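Local coordinates for protein fatty acid synthase 1, isoform A (Drosophila melanogaster, PDB 6FN6) that probably builds long-chain saturated fatty acids from acetyl-CoA and malonyl-CoA with NADPH, this piece being its dehydratase, enoylreductase and ketoreductase region, at residues V447-R452 against Q535-L540; R452-V457 against Y483-C488; A644-Q649 against W680-A685; R651-M656 against R671-I676. One frame throughout, in Å; residues are numbered along the deposited sequence.

Contact 1 of 4, residues V447-R452 against Q535-L540; sequences VDLKTR and QLEKDL
Val447 lays its two methyls against Asp539, CG2 lying 3.7 Å from Asp539 CB, while CG1 reaches both Asp539 CB and the carboxylate oxygen OD2. CG2 also lies over one face of the Arg452 guanidinium, near its rim. That guanidinium meets Asp539 edge-on: Arg452 NH2 forms a 2.8 Å salt bridge with Asp539 OD1, the oxygen lying in the guanidinium plane, and NH1 adds a weak bond to the same atom. The two planes stand 69° apart, and OD1 is approached from above its carboxylate plane; Arg513 NE is a further ionic partner of OD1. The contact ties the loop linking strands 438-445 and 454-457 to the turn after helix 530-536 in the pseudo-ketoreductase part, where a type I turn runs from Leu536 to Asp539. Asp539 leaves the helical conformation with positive phi, and with CG anti to the backbone N (chi1 -159°) its carboxylate meets Arg452. Val447 N donates to Glu537 O at 3.0 Å. Next to this bond, Leu449 crosses Leu536 at about a right angle, CD1 on Leu536 CB at 3.8 Å and CD2 on Leu536 O. A water accepts from Leu449 N and donates to Glu537 OE1, which also pairs with Arg533.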
loop_
_atom_site.group_PDB
_atom_site.type_symbol
_atom_site.label_atom_id
_atom_site.label_comp_id
_atom_site.label_asym_id
_atom_site.label_seq_id
_atom_site.Cartn_x
_atom_site.Cartn_y
_atom_site.Cartn_z
ATOM N N VAL A 447 -63.346 42.748 46.445
ATOM C CA VAL A 447 -64.714 42.459 46.026
ATOM C C VAL A 447 -65.586 42.292 47.261
ATOM O O VAL A 447 -65.104 41.905 48.325
ATOM C CB VAL A 447 -64.799 41.201 45.134
ATOM C CG1 VAL A 447 -63.934 41.360 43.898
ATOM C CG2 VAL A 447 -64.419 39.945 45.922
ATOM N N ASP A 448 -66.874 42.590 47.108
ATOM C CA ASP A 448 -67.822 42.506 48.208
ATOM C C ASP A 448 -68.530 41.155 48.210
ATOM O O ASP A 448 -69.293 40.844 47.296
ATOM C CB ASP A 448 -68.841 43.644 48.105
ATOM C CG ASP A 448 -69.748 43.736 49.315
ATOM O OD1 ASP A 448 -69.461 43.091 50.345
ATOM O OD2 ASP A 448 -70.748 44.472 49.239
ATOM N N LEU A 449 -68.257 40.350 49.232
ATOM C CA LEU A 449 -68.813 39.003 49.328
ATOM C C LEU A 449 -70.327 39.044 49.544
ATOM O O LEU A 449 -71.053 38.125 49.157
ATOM C CB LEU A 449 -68.143 38.234 50.466
ATOM C CG LEU A 449 -66.633 38.009 50.341
ATOM C CD1 LEU A 449 -66.126 37.165 51.500
ATOM C CD2 LEU A 449 -66.264 37.363 49.005
ATOM N N LYS A 450 -70.784 40.120 50.173
ATOM C CA LYS A 450 -72.188 40.313 50.511
ATOM C C LYS A 450 -73.104 40.531 49.306
ATOM O O LYS A 450 -74.173 39.930 49.217
ATOM C CB LYS A 450 -72.292 41.514 51.454
ATOM C CG LYS A 450 -71.756 41.260 52.859
ATOM C CD LYS A 450 -71.421 42.561 53.579
ATOM C CE LYS A 450 -72.615 43.476 53.777
ATOM N NZ LYS A 450 -72.238 44.886 53.449
ATOM N N THR A 451 -72.687 41.397 48.390
ATOM C CA THR A 451 -73.535 41.788 47.264
ATOM C C THR A 451 -73.616 40.789 46.103
ATOM O O THR A 451 -74.532 40.872 45.289
ATOM C CB THR A 451 -73.078 43.146 46.699
ATOM O OG1 THR A 451 -71.698 43.078 46.319
ATOM C CG2 THR A 451 -73.290 44.251 47.730
ATOM N N ARG A 452 -72.665 39.867 45.996
ATOM C CA ARG A 452 -72.696 38.904 44.894
ATOM C C ARG A 452 -73.191 37.526 45.336
ATOM O O ARG A 452 -72.844 37.039 46.412
ATOM C CB ARG A 452 -71.321 38.791 44.239
ATOM C CG ARG A 452 -70.246 38.152 45.084
ATOM C CD ARG A 452 -68.911 38.255 44.367
ATOM N NE ARG A 452 -67.923 37.318 44.881
ATOM C CZ ARG A 452 -66.736 37.115 44.321
ATOM N NH1 ARG A 452 -66.394 37.783 43.227
ATOM N NH2 ARG A 452 -65.893 36.241 44.851
ATOM N N GLN A 535 -59.655 37.519 53.500
ATOM C CA GLN A 535 -58.945 36.737 52.498
ATOM C C GLN A 535 -59.763 36.587 51.226
ATOM O O GLN A 535 -59.264 36.826 50.126
ATOM C CB GLN A 535 -58.588 35.356 53.045
ATOM C CG GLN A 535 -57.779 34.518 52.073
ATOM C CD GLN A 535 -56.435 35.138 51.762
ATOM O OE1 GLN A 535 -55.965 36.023 52.476
ATOM N NE2 GLN A 535 -55.815 34.685 50.683
ATOM N N LEU A 536 -61.018 36.180 51.378
ATOM C CA LEU A 536 -61.857 35.898 50.227
ATOM C C LEU A 536 -62.278 37.193 49.544
ATOM O O LEU A 536 -62.782 37.175 48.422
ATOM C CB LEU A 536 -63.081 35.088 50.646
ATOM C CG LEU A 536 -62.781 33.737 51.303
ATOM C CD1 LEU A 536 -64.067 33.043 51.713
ATOM C CD2 LEU A 536 -61.958 32.841 50.388
ATOM N N GLU A 537 -62.049 38.318 50.215
ATOM C CA GLU A 537 -62.313 39.628 49.629
ATOM C C GLU A 537 -61.267 39.982 48.575
ATOM O O GLU A 537 -61.399 40.985 47.875
ATOM C CB GLU A 537 -62.345 40.704 50.715
ATOM C CG GLU A 537 -63.682 40.826 51.425
ATOM C CD GLU A 537 -63.644 41.834 52.556
ATOM O OE1 GLU A 537 -64.615 41.886 53.340
ATOM O OE2 GLU A 537 -62.639 42.571 52.663
ATOM N N LYS A 538 -60.233 39.154 48.468
ATOM C CA LYS A 538 -59.202 39.331 47.449
ATOM C C LYS A 538 -59.634 38.711 46.125
ATOM O O LYS A 538 -59.160 39.102 45.059
ATOM C CB LYS A 538 -57.891 38.701 47.912
ATOM C CG LYS A 538 -57.421 39.195 49.260
ATOM C CD LYS A 538 -56.031 38.691 49.570
ATOM C CE LYS A 538 -55.549 39.165 50.927
ATOM N NZ LYS A 538 -54.323 38.431 51.346
ATOM N N ASP A 539 -60.548 37.748 46.209
ATOM C CA ASP A 539 -61.113 37.102 45.034
ATOM C C ASP A 539 -60.042 36.323 44.264
ATOM O O ASP A 539 -60.031 36.307 43.030
ATOM C CB ASP A 539 -61.780 38.137 44.125
ATOM C CG ASP A 539 -62.795 37.517 43.184
ATOM O OD1 ASP A 539 -63.432 36.514 43.570
ATOM O OD2 ASP A 539 -62.956 38.035 42.058
ATOM N N LEU A 540 -59.144 35.680 45.007
ATOM C CA LEU A 540 -58.147 34.789 44.421
ATOM C C LEU A 540 -58.773 33.421 44.184
ATOM O O LEU A 540 -59.552 32.944 45.007
ATOM C CB LEU A 540 -56.929 34.661 45.335
ATOM C CG LEU A 540 -56.237 35.961 45.757
ATOM C CD1 LEU A 540 -55.080 35.655 46.693
ATOM C CD2 LEU A 540 -55.754 36.754 44.546
HETATM O O HOH W 1 -67.190 41.163 51.764
#

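Contact 2 of 4, residues R452-V457 against Y483-C488; sequences RKSVVV and YVYVVC
Arg452 lies flat on Tyr483, with 4.0 Å from Arg452 CZ to the ring centroid and 22° between the planes: a cation-pi stack with NH1 over the middle of the ring. Arg452 CD rests on the Tyr483 CD1-CE1 side. From the edge of the same guanidinium, Arg452 NH2 gives Tyr485 OH an almost straight bond of 3.0 Å, with the oxygen in the guanidinium plane. Arg452 CG sits between the backbone N and the carbonyl carbon (chi1 68°), and the chain then runs extended to NE, which carries the charge across to both tyrosines. Outward from this, Ser454 CB meets the edge of the Tyr485 ring, Val456 CG1 touches Val487 CG2 at 3.5 Å, and on the other sheet face Val457 CG2 packs on Val484 CG1. Five backbone bonds hold the two parallel strands in register, among them Tyr485 N to Val455 O at 3.0 Å; helix 466-480 joins the strands in a beta-alpha-beta unit, its Leu470 and Ala477 covering Val484. A leucine in place of Arg452 would probably leave Asp539 without this charged mate and Tyr485 OH without this donor. Stack, phenol bond and salt bridge to Asp539 together are likely to limit the guanidinium's rotation and partly balance its charge.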
loop_
_atom_site.group_PDB
_atom_site.type_symbol
_atom_site.label_atom_id
_atom_site.label_comp_id
_atom_site.label_asym_id
_atom_site.label_seq_id
_atom_site.Cartn_x
_atom_site.Cartn_y
_atom_site.Cartn_z
ATOM N N ARG A 452 -72.665 39.867 45.996
ATOM C CA ARG A 452 -72.696 38.904 44.894
ATOM C C ARG A 452 -73.191 37.526 45.336
ATOM O O ARG A 452 -72.844 37.039 46.412
ATOM C CB ARG A 452 -71.321 38.791 44.239
ATOM C CG ARG A 452 -70.246 38.152 45.084
ATOM C CD ARG A 452 -68.911 38.255 44.367
ATOM N NE ARG A 452 -67.923 37.318 44.881
ATOM C CZ ARG A 452 -66.736 37.115 44.321
ATOM N NH1 ARG A 452 -66.394 37.783 43.227
ATOM N NH2 ARG A 452 -65.893 36.241 44.851
ATOM N N LYS A 453 -74.000 36.904 44.483
ATOM C CA LYS A 453 -74.558 35.588 44.762
ATOM C C LYS A 453 -73.469 34.518 44.723
ATOM O O LYS A 453 -72.556 34.573 43.895
ATOM C CB LYS A 453 -75.660 35.258 43.748
ATOM C CG LYS A 453 -76.741 36.332 43.642
ATOM C CD LYS A 453 -77.912 35.915 42.755
ATOM C CE LYS A 453 -79.039 36.951 42.813
ATOM N NZ LYS A 453 -80.239 36.565 42.011
ATOM N N SER A 454 -73.570 33.541 45.620
ATOM C CA SER A 454 -72.578 32.475 45.693
ATOM C C SER A 454 -73.154 31.203 46.302
ATOM O O SER A 454 -74.101 31.247 47.085
ATOM C CB SER A 454 -71.371 32.928 46.514
ATOM O OG SER A 454 -71.728 33.119 47.871
ATOM N N VAL A 455 -72.571 30.071 45.931
ATOM C CA VAL A 455 -72.957 28.779 46.481
ATOM C C VAL A 455 -71.677 27.989 46.750
ATOM O O VAL A 455 -70.639 28.262 46.149
ATOM C CB VAL A 455 -73.924 28.029 45.536
ATOM C CG1 VAL A 455 -73.200 27.556 44.274
ATOM C CG2 VAL A 455 -74.595 26.865 46.263
ATOM N N VAL A 456 -71.749 27.024 47.662
ATOM C CA VAL A 456 -70.565 26.297 48.107
ATOM C C VAL A 456 -70.639 24.819 47.730
ATOM O O VAL A 456 -71.703 24.202 47.799
ATOM C CB VAL A 456 -70.375 26.458 49.632
ATOM C CG1 VAL A 456 -69.173 25.663 50.119
ATOM C CG2 VAL A 456 -70.224 27.923 50.002
ATOM N N VAL A 457 -69.499 24.259 47.329
ATOM C CA VAL A 457 -69.402 22.839 47.009
ATOM C C VAL A 457 -68.469 22.161 48.009
ATOM O O VAL A 457 -67.391 22.670 48.311
ATOM C CB VAL A 457 -68.922 22.626 45.564
ATOM C CG1 VAL A 457 -68.832 21.141 45.243
ATOM C CG2 VAL A 457 -69.853 23.326 44.587
ATOM N N TYR A 483 -70.932 32.962 41.787
ATOM C CA TYR A 483 -69.585 32.414 41.907
ATOM C C TYR A 483 -69.628 31.145 42.758
ATOM O O TYR A 483 -70.440 31.034 43.674
ATOM C CB TYR A 483 -68.629 33.445 42.513
ATOM C CG TYR A 483 -68.420 34.668 41.644
ATOM C CD1 TYR A 483 -69.288 35.751 41.704
ATOM C CD2 TYR A 483 -67.349 34.739 40.762
ATOM C CE1 TYR A 483 -69.095 36.867 40.909
ATOM C CE2 TYR A 483 -67.149 35.851 39.965
ATOM C CZ TYR A 483 -68.022 36.911 40.043
ATOM O OH TYR A 483 -67.815 38.015 39.246
ATOM N N VAL A 484 -68.771 30.181 42.434
ATOM C CA VAL A 484 -68.765 28.903 43.138
ATOM C C VAL A 484 -67.524 28.768 44.013
ATOM O O VAL A 484 -66.397 28.897 43.535
ATOM C CB VAL A 484 -68.857 27.733 42.146
ATOM C CG1 VAL A 484 -68.886 26.403 42.885
ATOM C CG2 VAL A 484 -70.084 27.881 41.257
ATOM N N TYR A 485 -67.739 28.506 45.298
ATOM C CA TYR A 485 -66.640 28.281 46.226
ATOM C C TYR A 485 -66.456 26.791 46.456
ATOM O O TYR A 485 -67.334 26.128 47.010
ATOM C CB TYR A 485 -66.883 28.984 47.565
ATOM C CG TYR A 485 -66.725 30.485 47.514
ATOM C CD1 TYR A 485 -65.477 31.074 47.643
ATOM C CD2 TYR A 485 -67.829 31.313 47.356
ATOM C CE1 TYR A 485 -65.327 32.446 47.598
ATOM C CE2 TYR A 485 -67.688 32.686 47.313
ATOM C CZ TYR A 485 -66.435 33.246 47.436
ATOM O OH TYR A 485 -66.292 34.612 47.393
ATOM N N VAL A 486 -65.316 26.267 46.022
ATOM C CA VAL A 486 -64.991 24.864 46.233
ATOM C C VAL A 486 -64.195 24.759 47.523
ATOM O O VAL A 486 -63.070 25.251 47.609
ATOM C CB VAL A 486 -64.207 24.276 45.044
ATOM C CG1 VAL A 486 -64.075 22.768 45.180
ATOM C CG2 VAL A 486 -64.874 24.643 43.723
ATOM N N VAL A 487 -64.785 24.129 48.532
ATOM C CA VAL A 487 -64.165 24.045 49.851
ATOM C C VAL A 487 -63.620 22.645 50.084
ATOM O O VAL A 487 -64.358 21.670 50.017
ATOM C CB VAL A 487 -65.164 24.431 50.958
ATOM C CG1 VAL A 487 -64.506 24.350 52.329
ATOM C CG2 VAL A 487 -65.711 25.828 50.713
ATOM N N CYS A 488 -62.323 22.551 50.357
ATOM C CA CYS A 488 -61.680 21.263 50.607
ATOM C C CYS A 488 -60.919 21.291 51.930
ATOM O O CYS A 488 -59.720 21.571 51.958
ATOM C CB CYS A 488 -60.732 20.901 49.463
ATOM S SG CYS A 488 -59.905 19.309 49.680
#

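Contact 3 of 4, residues A644-Q649 against W680-A685; sequences AGRDTQ and WTMEEA
A short helix here closes over a strand of the mixed, largely antiparallel sheet that, in enoyl reductases of the medium-chain dehydrogenase type, belongs to the substrate-binding part beside the Rossmann domain; the domain probably has the same design. The strand is 642-646 and the helix 682-685, and they meet chiefly through Met682. Ala644 points its CB at the first turn of the helix, 3.3 Å from Met682 O and 4.2 Å from Met682 CB, and Ala685 CB comes up beside it at 4.4 Å. The methionine itself leaves the helix with CG anti to the carbonyl carbon (chi1 -79°) and stays extended to its methyl, long enough to travel along the strand from Ala644 to Arg646. On the way Met682 touches Tyr607 and Tyr608 of strand 601-611. Thr681 caps the helix start as N-cap; its OG1 accepts from Glu684 N at 2.9 Å, and Glu899 OE1 accepts from Met682 N. Just past the strand, Asp647 OD2 takes the backbone N of Gln649 in an Asx turn and also pairs with Arg651. Arg646 is extended from CG to NE and crosses Met682 at about a right angle; its NH1 is engaged by Glu900 and its NH2 by the backbone oxygens of Gly650 and Lys904, bonds that probably keep the buried guanidinium from turning. The Met682 methyl ends there: CE touches Gly645 O at 3.5 Å and Arg646 CG at 3.6 Å, and sits 4.0 Å above the centre of the guanidinium face.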
loop_
_atom_site.group_PDB
_atom_site.type_symbol
_atom_site.label_atom_id
_atom_site.label_comp_id
_atom_site.label_asym_id
_atom_site.label_seq_id
_atom_site.Cartn_x
_atom_site.Cartn_y
_atom_site.Cartn_z
ATOM N N ALA A 644 0.583 8.833 38.318
ATOM C CA ALA A 644 1.465 8.609 39.452
ATOM C C ALA A 644 0.685 8.930 40.721
ATOM O O ALA A 644 -0.007 9.946 40.791
ATOM C CB ALA A 644 2.713 9.464 39.351
ATOM N N GLY A 645 0.794 8.063 41.720
ATOM C CA GLY A 645 0.036 8.234 42.943
ATOM C C GLY A 645 0.484 7.329 44.071
ATOM O O GLY A 645 1.648 6.937 44.144
ATOM N N ARG A 646 -0.452 6.993 44.953
ATOM C CA ARG A 646 -0.154 6.165 46.114
ATOM C C ARG A 646 -0.938 4.858 46.117
ATOM O O ARG A 646 -2.080 4.796 45.660
ATOM C CB ARG A 646 -0.428 6.939 47.403
ATOM C CG ARG A 646 0.547 8.079 47.632
ATOM C CD ARG A 646 0.372 8.708 49.001
ATOM N NE ARG A 646 1.284 9.831 49.194
ATOM C CZ ARG A 646 2.565 9.708 49.536
ATOM N NH1 ARG A 646 3.316 10.790 49.688
ATOM N NH2 ARG A 646 3.101 8.508 49.724
ATOM N N ASP A 647 -0.303 3.817 46.643
ATOM C CA ASP A 647 -0.897 2.491 46.722
ATOM C C ASP A 647 -1.937 2.451 47.839
ATOM O O ASP A 647 -2.059 3.400 48.613
ATOM C CB ASP A 647 0.199 1.448 46.965
ATOM C CG ASP A 647 -0.307 0.025 46.869
ATOM O OD1 ASP A 647 -0.423 -0.491 45.738
ATOM O OD2 ASP A 647 -0.587 -0.579 47.927
ATOM N N THR A 648 -2.690 1.358 47.918
ATOM C CA THR A 648 -3.591 1.119 49.042
ATOM C C THR A 648 -2.842 1.211 50.369
ATOM O O THR A 648 -3.430 1.529 51.404
ATOM C CB THR A 648 -4.269 -0.265 48.931
ATOM O OG1 THR A 648 -5.123 -0.295 47.781
ATOM C CG2 THR A 648 -5.099 -0.579 50.172
ATOM N N GLN A 649 -1.544 0.930 50.330
ATOM C CA GLN A 649 -0.715 0.933 51.531
ATOM C C GLN A 649 0.242 2.131 51.521
ATOM O O GLN A 649 1.291 2.108 52.164
ATOM C CB GLN A 649 0.060 -0.381 51.638
ATOM C CG GLN A 649 0.572 -0.687 53.038
ATOM C CD GLN A 649 1.307 -2.014 53.122
ATOM O OE1 GLN A 649 1.109 -2.783 54.062
ATOM N NE2 GLN A 649 2.165 -2.283 52.144
ATOM N N TRP A 680 12.860 10.764 42.226
ATOM C CA TRP A 680 11.818 11.029 41.243
ATOM C C TRP A 680 10.611 11.626 41.947
ATOM O O TRP A 680 10.087 11.041 42.896
ATOM C CB TRP A 680 11.396 9.755 40.504
ATOM C CG TRP A 680 12.255 9.384 39.331
ATOM C CD1 TRP A 680 13.508 9.839 39.049
ATOM C CD2 TRP A 680 11.909 8.480 38.274
ATOM N NE1 TRP A 680 13.968 9.271 37.885
ATOM C CE2 TRP A 680 13.004 8.432 37.390
ATOM C CE3 TRP A 680 10.780 7.704 37.992
ATOM C CZ2 TRP A 680 13.006 7.637 36.244
ATOM C CZ3 TRP A 680 10.783 6.914 36.854
ATOM C CH2 TRP A 680 11.889 6.888 35.994
ATOM N N THR A 681 10.178 12.797 41.493
ATOM C CA THR A 681 8.946 13.387 41.993
ATOM C C THR A 681 7.802 12.633 41.330
ATOM O O THR A 681 7.973 12.085 40.238
ATOM C CB THR A 681 8.845 14.896 41.690
ATOM O OG1 THR A 681 8.710 15.099 40.278
ATOM C CG2 THR A 681 10.085 15.629 42.185
ATOM N N MET A 682 6.650 12.572 41.988
ATOM C CA MET A 682 5.473 11.977 41.369
ATOM C C MET A 682 5.211 12.660 40.033
ATOM O O MET A 682 4.834 12.014 39.058
ATOM C CB MET A 682 4.249 12.106 42.276
ATOM C CG MET A 682 4.198 11.094 43.404
ATOM S SD MET A 682 2.707 11.285 44.400
ATOM C CE MET A 682 2.874 9.903 45.521
ATOM N N GLU A 683 5.429 13.971 40.002
ATOM C CA GLU A 683 5.307 14.756 38.780
ATOM C C GLU A 683 6.158 14.141 37.671
ATOM O O GLU A 683 5.694 13.951 36.546
ATOM C CB GLU A 683 5.720 16.208 39.046
ATOM C CG GLU A 683 5.870 17.075 37.807
ATOM C CD GLU A 683 6.281 18.496 38.146
ATOM O OE1 GLU A 683 7.062 19.097 37.376
ATOM O OE2 GLU A 683 5.821 19.014 39.185
ATOM N N GLU A 684 7.409 13.841 37.996
ATOM C CA GLU A 684 8.331 13.246 37.041
ATOM C C GLU A 684 7.895 11.839 36.641
ATOM O O GLU A 684 7.817 11.515 35.456
ATOM C CB GLU A 684 9.739 13.200 37.636
ATOM C CG GLU A 684 10.450 14.540 37.668
ATOM C CD GLU A 684 11.756 14.484 38.436
ATOM O OE1 GLU A 684 12.351 13.390 38.527
ATOM O OE2 GLU A 684 12.187 15.535 38.953
ATOM N N ALA A 685 7.605 11.010 37.639
ATOM C CA ALA A 685 7.290 9.606 37.407
ATOM C C ALA A 685 6.084 9.432 36.485
ATOM O O ALA A 685 6.060 8.529 35.645
ATOM C CB ALA A 685 7.044 8.902 38.732
#

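Contact 4 of 4, residues R651-M656 against R671-I676; sequences RRVMAM and RMMWQI
Trp674 meets Met654 first at its CB, which lies 3.9 Å from Met654 CG. Further out, the six-membered ring passes along the Met654 methyl, CE being 3.6 Å from Trp674 CE3 and a little farther from CD2. CE3 also nears Met654 O, which lies at the ring edge, and at the outer rim CZ3 and CH2 reach Met656 CB, CZ3 at 4.1 Å. The indole NE1 turns to Val851 O of helix 844-860, so the polar atom of this buried ring has an acceptor; that helix and helix 689-702 pack on Trp674. Met654 CG takes the position between backbone N and carbonyl carbon (chi1 39°), and the bend at its last torsion (-87°) brings CE back to the indole. Met654 CG also packs on Ile676 CG1. Ile676 in turn sets CB over one face of the Arg652 guanidinium, near the rim, with CG2 3.4 Å from NH2; that NH2 donates to the backbone oxygens of Pro677 and Trp680. On the other sheet face Ala655 CB touches Met673 CG at 3.6 Å, and Val653 CG1 lies near Met673 SD. Replacing Trp674 by alanine is likely to open a gap beside Met654 and Met656 and to take the indole donor from Val851 O. Met654 and Trp674 exchange two nearly straight backbone bonds, N to O at 2.9 Å each way, as a hydrogen-bonded pair. Strands 652-656 and 673-675 thus run antiparallel within a mixed sheet, consistent with the substrate-binding part of a medium-chain dehydrogenase-type enoyl reductase.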
loop_
_atom_site.group_PDB
_atom_site.type_symbol
_atom_site.label_atom_id
_atom_site.label_comp_id
_atom_site.label_asym_id
_atom_site.label_seq_id
_atom_site.Cartn_x
_atom_site.Cartn_y
_atom_site.Cartn_z
ATOM N N ARG A 651 2.203 3.370 49.361
ATOM C CA ARG A 651 3.439 3.269 48.592
ATOM C C ARG A 651 3.424 4.208 47.387
ATOM O O ARG A 651 2.385 4.409 46.762
ATOM C CB ARG A 651 3.650 1.821 48.148
ATOM C CG ARG A 651 4.029 0.893 49.289
ATOM C CD ARG A 651 4.109 -0.547 48.829
ATOM N NE ARG A 651 2.775 -1.079 48.561
ATOM C CZ ARG A 651 2.529 -2.244 47.969
ATOM N NH1 ARG A 651 3.529 -3.017 47.564
ATOM N NH2 ARG A 651 1.275 -2.633 47.778
ATOM N N ARG A 652 4.585 4.760 47.050
ATOM C CA ARG A 652 4.715 5.634 45.886
ATOM C C ARG A 652 4.771 4.802 44.610
ATOM O O ARG A 652 5.694 4.010 44.418
ATOM C CB ARG A 652 5.958 6.523 46.011
ATOM C CG ARG A 652 5.706 7.808 46.791
ATOM C CD ARG A 652 6.985 8.480 47.280
ATOM N NE ARG A 652 7.859 8.918 46.189
ATOM C CZ ARG A 652 8.983 8.306 45.817
ATOM N NH1 ARG A 652 9.404 7.209 46.438
ATOM N NH2 ARG A 652 9.697 8.799 44.813
ATOM N N VAL A 653 3.776 4.985 43.745
ATOM C CA VAL A 653 3.597 4.120 42.586
ATOM C C VAL A 653 3.261 4.923 41.334
ATOM O O VAL A 653 2.638 5.983 41.403
ATOM C CB VAL A 653 2.497 3.069 42.857
ATOM C CG1 VAL A 653 2.311 2.144 41.655
ATOM C CG2 VAL A 653 2.814 2.265 44.105
ATOM N N MET A 654 3.694 4.402 40.190
ATOM C CA MET A 654 3.295 4.914 38.885
ATOM C C MET A 654 2.698 3.755 38.100
ATOM O O MET A 654 3.170 2.624 38.218
ATOM C CB MET A 654 4.483 5.521 38.141
ATOM C CG MET A 654 5.770 4.742 38.316
ATOM S SD MET A 654 7.124 5.360 37.305
ATOM C CE MET A 654 6.837 4.466 35.786
ATOM N N ALA A 655 1.655 4.022 37.320
ATOM C CA ALA A 655 0.930 2.944 36.657
ATOM C C ALA A 655 0.478 3.298 35.247
ATOM O O ALA A 655 0.525 4.454 34.827
ATOM C CB ALA A 655 -0.274 2.553 37.493
ATOM N N MET A 656 0.022 2.273 34.534
ATOM C CA MET A 656 -0.522 2.421 33.193
ATOM C C MET A 656 -1.833 1.648 33.115
ATOM O O MET A 656 -1.908 0.497 33.548
ATOM C CB MET A 656 0.469 1.917 32.144
ATOM C CG MET A 656 -0.020 2.052 30.710
ATOM S SD MET A 656 1.206 1.542 29.495
ATOM C CE MET A 656 1.481 -0.166 29.968
ATOM N N ARG A 671 0.292 -6.019 37.367
ATOM C CA ARG A 671 1.203 -6.377 36.290
ATOM C C ARG A 671 1.744 -5.118 35.631
ATOM O O ARG A 671 2.915 -5.060 35.256
ATOM C CB ARG A 671 0.510 -7.262 35.255
ATOM C CG ARG A 671 0.029 -8.596 35.803
ATOM C CD ARG A 671 -0.508 -9.477 34.689
ATOM N NE ARG A 671 -1.717 -8.922 34.083
ATOM C CZ ARG A 671 -2.958 -9.266 34.417
ATOM N NH1 ARG A 671 -3.181 -10.171 35.364
ATOM N NH2 ARG A 671 -3.986 -8.700 33.799
ATOM N N MET A 672 0.888 -4.111 35.488
ATOM C CA MET A 672 1.296 -2.860 34.867
ATOM C C MET A 672 1.459 -1.745 35.901
ATOM O O MET A 672 0.783 -0.719 35.840
ATOM C CB MET A 672 0.283 -2.454 33.792
ATOM C CG MET A 672 0.433 -3.244 32.494
ATOM S SD MET A 672 -1.009 -3.175 31.413
ATOM C CE MET A 672 -2.153 -4.244 32.284
ATOM N N MET A 673 2.374 -1.957 36.843
ATOM C CA MET A 673 2.729 -0.935 37.826
ATOM C C MET A 673 4.215 -0.980 38.169
ATOM O O MET A 673 4.824 -2.047 38.233
ATOM C CB MET A 673 1.916 -1.067 39.120
ATOM C CG MET A 673 0.469 -0.632 39.002
ATOM S SD MET A 673 -0.307 -0.339 40.611
ATOM C CE MET A 673 -0.548 -1.989 41.238
ATOM N N TRP A 674 4.786 0.199 38.388
ATOM C CA TRP A 674 6.169 0.323 38.823
ATOM C C TRP A 674 6.180 1.103 40.134
ATOM O O TRP A 674 5.403 2.041 40.304
ATOM C CB TRP A 674 7.019 1.049 37.779
ATOM C CG TRP A 674 6.945 0.476 36.400
ATOM C CD1 TRP A 674 7.833 -0.380 35.816
ATOM C CD2 TRP A 674 5.933 0.735 35.419
ATOM N NE1 TRP A 674 7.434 -0.674 34.534
ATOM C CE2 TRP A 674 6.271 -0.001 34.266
ATOM C CE3 TRP A 674 4.776 1.518 35.405
ATOM C CZ2 TRP A 674 5.491 0.021 33.113
ATOM C CZ3 TRP A 674 4.003 1.539 34.258
ATOM C CH2 TRP A 674 4.363 0.795 33.129
ATOM N N GLN A 675 7.048 0.721 41.064
ATOM C CA GLN A 675 7.217 1.503 42.283
ATOM C C GLN A 675 8.176 2.650 42.001
ATOM O O GLN A 675 9.302 2.432 41.555
ATOM C CB GLN A 675 7.726 0.640 43.439
ATOM C CG GLN A 675 6.684 -0.321 43.992
ATOM C CD GLN A 675 6.903 -0.646 45.459
ATOM O OE1 GLN A 675 7.525 0.123 46.193
ATOM N NE2 GLN A 675 6.378 -1.784 45.897
ATOM N N ILE A 676 7.719 3.870 42.258
ATOM C CA ILE A 676 8.501 5.055 41.937
ATOM C C ILE A 676 9.843 4.983 42.665
ATOM O O ILE A 676 9.887 4.683 43.859
ATOM C CB ILE A 676 7.743 6.346 42.304
ATOM C CG1 ILE A 676 6.371 6.377 41.621
ATOM C CG2 ILE A 676 8.562 7.573 41.899
ATOM C CD1 ILE A 676 5.492 7.547 42.034
#

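How the contacts relate
Contacts 1 and 2 share Arg452, which faces Asp539 in one and the tyrosines in the other, and contact 2 is nested in the loop closed by contact 1. Both are partly buried, and Arg452 brings charge to both; only contact 2 lies on edge strand 454-457, where backbone bonds and valines add to it. Contacts 3 and 4 lie about 76 and 78 Å from contact 2 and about 75 and 79 Å from contact 1, centre to centre; both are buried, and methionines and other apolar groups dominate them. Their centres are about 7 Å apart: strands 642-646 and 652-656 are sheet neighbours, and helix 682-685 follows strand 673-675. Contact 2 pairs strands in parallel, contact 4 antiparallel.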